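Local coordinates for protein putative D-lactate dehydrogenase (Chlamydomonas reinhardtii, PDB 4ZGS) that acts as a pyruvate reductase of the algal chloroplast, probably using NADH to turn pyruvate into D-lactate during fermentation, at residues 39-44 with 85-90; 45-50 with 63-68. All blocks are in the same frame, centred on the assembly; numbering follows the deposited sequence.

Contact 1: 39-44 with 85-90; sequences CYSTTQ and FVNDRA
Ser41 and Asp88 join the two loops through one side-chain hydrogen bond, the hydroxyl OG of Ser41 giving its proton to OD1 of Asp88. The modelled OG to OD1 separation, 2.4 Å, is unusually short, so its exact length is doubtful. OD2 of the same carboxylate is badly angled for Ser41 and instead turns back on its own loop, where it accepts the backbone N of Phe85 at 2.8 Å through its anti lone pair. With CG of Asp88 anti to the carbonyl carbon (chi1 -71°), the carboxylate lies back over the type I turn from Phe85 to Asp88, which a 3.2 Å bond from N of Asp88 to O of Phe85 closes. One oxygen thus binds its own turn and the other reaches across; OD1 also has a second donor, the backbone N of Leu68, which pins the buried charge further.

The remaining touches are packing. CB of Tyr40 lies 3.6 Å from OD1 of Asp88, while the phenol OH of Tyr40 hydrogen-bonds the backbone O of Thr72. OD1 of Asn87 stands 3.5 Å from OG of Ser41 without bonding it. Were Asn87 an alanine, the amide would be gone and the Ser41–Asp88 bond would probably be less shielded from solvent on that side.

The two loops leave the C-terminal ends of adjacent parallel strands 36-39 and 81-84 in the five-stranded alpha/beta sheet, consistent with the catalytic (substrate-binding) domain of D-2-hydroxyacid dehydrogenases; a backbone bond between Tyr40 and Val83 continues the strand pairing, and Phe85 packs on Tyr45 of helix 44-57.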
loop_
_atom_site.group_PDB
_atom_site.type_symbol
_atom_site.label_atom_id
_atom_site.label_comp_id
_atom_site.label_asym_id
_atom_site.label_seq_id
_atom_site.Cartn_x
_atom_site.Cartn_y
_atom_site.Cartn_z
ATOM N N CYS A 39 23.816 -25.194 -4.819
ATOM C CA CYS A 39 23.191 -24.274 -3.832
ATOM C C CYS A 39 21.667 -24.235 -3.932
ATOM O O CYS A 39 21.097 -23.879 -4.970
ATOM C CB CYS A 39 23.712 -22.834 -3.972
ATOM S SG CYS A 39 25.449 -22.654 -3.469
ATOM N N TYR A 40 21.022 -24.623 -2.842
ATOM C CA TYR A 40 19.581 -24.576 -2.746
ATOM C C TYR A 40 19.000 -23.214 -2.346
ATOM O O TYR A 40 19.668 -22.383 -1.729
ATOM C CB TYR A 40 19.143 -25.677 -1.795
ATOM C CG TYR A 40 19.391 -27.026 -2.420
ATOM C CD1 TYR A 40 20.618 -27.649 -2.293
ATOM C CD2 TYR A 40 18.412 -27.657 -3.167
ATOM C CE1 TYR A 40 20.867 -28.891 -2.883
ATOM C CE2 TYR A 40 18.639 -28.894 -3.752
ATOM C CZ TYR A 40 19.876 -29.516 -3.612
ATOM O OH TYR A 40 20.127 -30.757 -4.190
ATOM N N SER A 41 17.749 -22.978 -2.710
ATOM C CA SER A 41 17.104 -21.694 -2.389
ATOM C C SER A 41 17.843 -20.498 -2.986
ATOM O O SER A 41 18.060 -19.507 -2.295
ATOM C CB SER A 41 16.987 -21.493 -0.870
ATOM O OG SER A 41 16.234 -22.536 -0.284
ATOM N N THR A 42 18.177 -20.551 -4.275
ATOM C CA THR A 42 18.884 -19.419 -4.839
ATOM C C THR A 42 17.843 -18.455 -5.331
ATOM O O THR A 42 17.373 -18.548 -6.468
ATOM C CB THR A 42 19.793 -19.832 -6.028
ATOM O OG1 THR A 42 20.699 -20.866 -5.626
ATOM C CG2 THR A 42 20.580 -18.652 -6.547
ATOM N N THR A 43 17.603 -17.433 -4.513
ATOM C CA THR A 43 16.638 -16.394 -4.835
ATOM C C THR A 43 17.468 -15.246 -5.363
ATOM O O THR A 43 18.680 -15.390 -5.514
ATOM C CB THR A 43 15.775 -15.980 -3.614
ATOM O OG1 THR A 43 16.613 -15.775 -2.474
ATOM C CG2 THR A 43 14.799 -17.075 -3.258
ATOM N N GLN A 44 16.854 -14.110 -5.642
ATOM C CA GLN A 44 17.607 -13.051 -6.292
ATOM C C GLN A 44 18.829 -12.563 -5.473
ATOM O O GLN A 44 19.842 -12.204 -6.058
ATOM C CB GLN A 44 16.720 -11.871 -6.630
ATOM C CG GLN A 44 17.377 -11.007 -7.682
ATOM C CD GLN A 44 17.807 -11.827 -8.887
ATOM O OE1 GLN A 44 18.989 -11.877 -9.225
ATOM N NE2 GLN A 44 16.848 -12.484 -9.536
ATOM N N PHE A 85 20.528 -22.917 3.386
ATOM C CA PHE A 85 20.180 -21.759 4.176
ATOM C C PHE A 85 19.191 -22.242 5.221
ATOM O O PHE A 85 18.847 -23.433 5.248
ATOM C CB PHE A 85 19.624 -20.640 3.293
ATOM C CG PHE A 85 19.450 -19.323 3.997
ATOM C CD1 PHE A 85 20.480 -18.770 4.758
ATOM C CD2 PHE A 85 18.252 -18.616 3.868
ATOM C CE1 PHE A 85 20.317 -17.551 5.408
ATOM C CE2 PHE A 85 18.080 -17.398 4.501
ATOM C CZ PHE A 85 19.121 -16.857 5.277
ATOM N N VAL A 86 18.768 -21.336 6.098
ATOM C CA VAL A 86 17.942 -21.690 7.242
ATOM C C VAL A 86 16.613 -22.314 6.803
ATOM O O VAL A 86 16.095 -23.200 7.479
ATOM C CB VAL A 86 17.680 -20.449 8.136
ATOM C CG1 VAL A 86 16.862 -19.420 7.383
ATOM C CG2 VAL A 86 17.006 -20.837 9.446
ATOM N N ASN A 87 16.060 -21.839 5.688
ATOM C CA ASN A 87 14.774 -22.327 5.169
ATOM C C ASN A 87 14.792 -23.685 4.436
ATOM O O ASN A 87 13.743 -24.177 4.051
ATOM C CB ASN A 87 14.137 -21.281 4.238
ATOM C CG ASN A 87 14.984 -20.985 3.002
ATOM O OD1 ASN A 87 16.179 -21.303 2.941
ATOM N ND2 ASN A 87 14.353 -20.370 2.000
ATOM N N ASP A 88 15.978 -24.220 4.137
ATOM C CA ASP A 88 16.141 -25.505 3.413
ATOM C C ASP A 88 15.933 -26.744 4.286
ATOM O O ASP A 88 16.257 -26.710 5.458
ATOM C CB ASP A 88 17.520 -25.533 2.774
ATOM C CG ASP A 88 17.625 -24.572 1.608
ATOM O OD1 ASP A 88 16.768 -24.622 0.691
ATOM O OD2 ASP A 88 18.537 -23.712 1.645
ATOM N N ARG A 89 15.422 -27.855 3.751
ATOM C CA ARG A 89 15.276 -29.024 4.631
ATOM C C ARG A 89 16.494 -29.920 4.615
ATOM O O ARG A 89 16.901 -30.378 3.546
ATOM C CB ARG A 89 14.100 -29.932 4.210
ATOM C CG ARG A 89 12.667 -29.548 4.487
ATOM C CD ARG A 89 11.679 -30.582 3.929
ATOM N NE ARG A 89 10.325 -30.027 3.976
ATOM C CZ ARG A 89 9.208 -30.602 3.501
ATOM N NH1 ARG A 89 9.211 -31.817 2.913
ATOM N NH2 ARG A 89 8.044 -29.948 3.621
ATOM N N ALA A 90 17.102 -30.142 5.780
ATOM C CA ALA A 90 17.745 -31.423 6.019
ATOM C C ALA A 90 17.139 -31.988 7.294
ATOM O O ALA A 90 17.647 -31.745 8.381
ATOM C CB ALA A 90 19.256 -31.286 6.149
#

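Contact 2: 45-50 with 63-68; sequences YVKDFL and FVEPPL
Lys47 and Glu65 form a salt bridge between helix 44-57 and the loop that follows strand 60-63, with NZ of Lys47 3.1 Å from OE2 of Glu65. The ammonium donates to OE2 from above the carboxylate, 37° out of its plane, and CE of Lys47 lies 3.6 Å from the same oxygen. Both side chains are extended beyond CG and meet at an oblique angle; the lysine's long reach (chi2 172°, chi3 177°) carries its charge from the flank of the helix to the loop.

Phe63 and Leu50, whose CB bonds point toward the opposing segment, face each other more loosely, CE1 of Phe63 being 4.6 Å from CG of Leu50, and the phenylalanine finds further company on the same helix in Ala51 and Met54. Strand 36-39, helix 44-57 and strand 60-63 make up a beta-alpha-beta unit, so the contact ties the helix to the chain just past the second strand.

Glu65 also packs on Pro66 of a third subunit. Because both charged groups are partly exposed, solvent probably softens the attraction, and the nearby apolar approach of Phe63 to Leu50 is loose.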
loop_
_atom_site.group_PDB
_atom_site.type_symbol
_atom_site.label_atom_id
_atom_site.label_comp_id
_atom_site.label_asym_id
_atom_site.label_seq_id
_atom_site.Cartn_x
_atom_site.Cartn_y
_atom_site.Cartn_z
ATOM N N TYR A 45 18.703 -12.487 -4.149
ATOM C CA TYR A 45 19.752 -11.888 -3.331
ATOM C C TYR A 45 20.980 -12.810 -3.244
ATOM O O TYR A 45 22.119 -12.336 -3.158
ATOM C CB TYR A 45 19.219 -11.528 -1.929
ATOM C CG TYR A 45 19.223 -12.647 -0.887
ATOM C CD1 TYR A 45 20.299 -12.800 -0.005
ATOM C CD2 TYR A 45 18.146 -13.552 -0.779
ATOM C CE1 TYR A 45 20.308 -13.807 0.967
ATOM C CE2 TYR A 45 18.145 -14.574 0.186
ATOM C CZ TYR A 45 19.232 -14.689 1.060
ATOM O OH TYR A 45 19.258 -15.677 2.026
ATOM N N VAL A 46 20.716 -14.113 -3.300
ATOM C CA VAL A 46 21.749 -15.132 -3.295
ATOM C C VAL A 46 22.509 -15.109 -4.613
ATOM O O VAL A 46 23.720 -15.284 -4.637
ATOM C CB VAL A 46 21.159 -16.540 -3.059
ATOM C CG1 VAL A 46 22.294 -17.571 -2.907
ATOM C CG2 VAL A 46 20.240 -16.538 -1.846
ATOM N N LYS A 47 21.791 -14.904 -5.711
ATOM C CA LYS A 47 22.451 -14.729 -6.991
ATOM C C LYS A 47 23.329 -13.496 -6.910
ATOM O O LYS A 47 24.446 -13.487 -7.388
ATOM C CB LYS A 47 21.461 -14.604 -8.148
ATOM C CG LYS A 47 20.660 -15.859 -8.471
ATOM C CD LYS A 47 19.580 -15.549 -9.513
ATOM C CE LYS A 47 18.778 -16.795 -9.943
ATOM N NZ LYS A 47 17.939 -16.520 -11.177
ATOM N N ASP A 48 22.800 -12.424 -6.360
ATOM C CA ASP A 48 23.568 -11.196 -6.304
ATOM C C ASP A 48 24.875 -11.325 -5.476
ATOM O O ASP A 48 25.922 -10.934 -5.946
ATOM C CB ASP A 48 22.701 -10.057 -5.763
ATOM C CG ASP A 48 21.518 -9.705 -6.695
ATOM O OD1 ASP A 48 21.555 -10.015 -7.911
ATOM O OD2 ASP A 48 20.548 -9.084 -6.204
ATOM N N PHE A 49 24.782 -11.781 -4.225
ATOM C CA PHE A 49 25.925 -11.773 -3.326
ATOM C C PHE A 49 26.804 -13.039 -3.472
ATOM O O PHE A 49 27.987 -12.983 -3.213
ATOM C CB PHE A 49 25.477 -11.577 -1.866
ATOM C CG PHE A 49 25.294 -12.865 -1.062
ATOM C CD1 PHE A 49 26.338 -13.367 -0.244
ATOM C CD2 PHE A 49 24.093 -13.570 -1.102
ATOM C CE1 PHE A 49 26.173 -14.548 0.523
ATOM C CE2 PHE A 49 23.920 -14.755 -0.341
ATOM C CZ PHE A 49 24.961 -15.236 0.469
ATOM N N LEU A 50 26.229 -14.170 -3.872
ATOM C CA LEU A 50 26.933 -15.448 -3.731
ATOM C C LEU A 50 27.503 -15.979 -5.062
ATOM O O LEU A 50 28.691 -16.303 -5.135
ATOM C CB LEU A 50 26.038 -16.510 -3.089
ATOM C CG LEU A 50 26.721 -17.829 -2.698
ATOM C CD1 LEU A 50 28.125 -17.617 -1.963
ATOM C CD2 LEU A 50 25.799 -18.691 -1.846
ATOM N N PHE A 63 23.220 -23.700 -9.330
ATOM C CA PHE A 63 22.303 -22.899 -8.505
ATOM C C PHE A 63 20.833 -23.282 -8.733
ATOM O O PHE A 63 20.286 -23.048 -9.811
ATOM C CB PHE A 63 22.530 -21.407 -8.775
ATOM C CG PHE A 63 23.847 -20.880 -8.242
ATOM C CD1 PHE A 63 23.970 -20.509 -6.905
ATOM C CD2 PHE A 63 24.981 -20.824 -9.061
ATOM C CE1 PHE A 63 25.200 -20.030 -6.402
ATOM C CE2 PHE A 63 26.217 -20.373 -8.563
ATOM C CZ PHE A 63 26.326 -19.978 -7.234
ATOM N N VAL A 64 20.220 -23.917 -7.730
ATOM C CA VAL A 64 18.813 -24.326 -7.797
ATOM C C VAL A 64 17.904 -23.346 -7.040
ATOM O O VAL A 64 18.148 -23.039 -5.863
ATOM C CB VAL A 64 18.599 -25.782 -7.271
ATOM C CG1 VAL A 64 19.552 -26.764 -7.960
ATOM C CG2 VAL A 64 18.729 -25.857 -5.757
ATOM N N GLU A 65 16.883 -22.820 -7.720
ATOM C CA GLU A 65 16.030 -21.826 -7.078
ATOM C C GLU A 65 15.123 -22.373 -5.976
ATOM O O GLU A 65 15.115 -21.823 -4.882
ATOM C CB GLU A 65 15.226 -21.058 -8.120
ATOM C CG GLU A 65 16.111 -20.539 -9.246
ATOM C CD GLU A 65 15.388 -19.602 -10.206
ATOM O OE1 GLU A 65 14.140 -19.505 -10.145
ATOM O OE2 GLU A 65 16.078 -18.940 -11.012
ATOM N N PRO A 66 14.402 -23.479 -6.220
ATOM C CA PRO A 66 13.592 -23.963 -5.097
ATOM C C PRO A 66 14.439 -24.410 -3.899
ATOM O O PRO A 66 15.621 -24.674 -4.044
ATOM C CB PRO A 66 12.821 -25.154 -5.697
ATOM C CG PRO A 66 13.600 -25.573 -6.899
ATOM C CD PRO A 66 14.185 -24.279 -7.439
ATOM N N PRO A 67 13.832 -24.444 -2.705
ATOM C CA PRO A 67 14.534 -24.902 -1.503
ATOM C C PRO A 67 14.810 -26.380 -1.603
ATOM O O PRO A 67 14.452 -27.024 -2.591
ATOM C CB PRO A 67 13.545 -24.623 -0.374
ATOM C CG PRO A 67 12.186 -24.645 -1.055
ATOM C CD PRO A 67 12.425 -24.079 -2.429
ATOM N N LEU A 68 15.409 -26.925 -0.559
ATOM C CA LEU A 68 15.766 -28.323 -0.570
ATOM C C LEU A 68 14.686 -29.212 0.052
ATOM O O LEU A 68 14.216 -28.960 1.156
ATOM C CB LEU A 68 17.110 -28.520 0.129
ATOM C CG LEU A 68 17.564 -29.929 0.501
ATOM C CD1 LEU A 68 17.813 -30.755 -0.754
ATOM C CD2 LEU A 68 18.838 -29.772 1.310
#

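Overall arrangement
Contacts 1 and 2 lie about 7 Å apart, centre to centre, on one side of the chain's centre, and contact 2 is nested within the loop that contact 1 closes. The 63-68 loop runs against both segments of contact 1: N of Val64 is 2.9 Å from O of Cys39, a probable hydrogen bond, and CA of Pro67 packs 3.1 Å from OD1 of Asp88 on 85-90. The helix of contact 2 continues directly from the 39-44 loop. Both contacts belong to the domain built on the five-stranded parallel sheet, away from the residues that bind NAD; the side chain of Asn87 is about 13 Å from bound NAD.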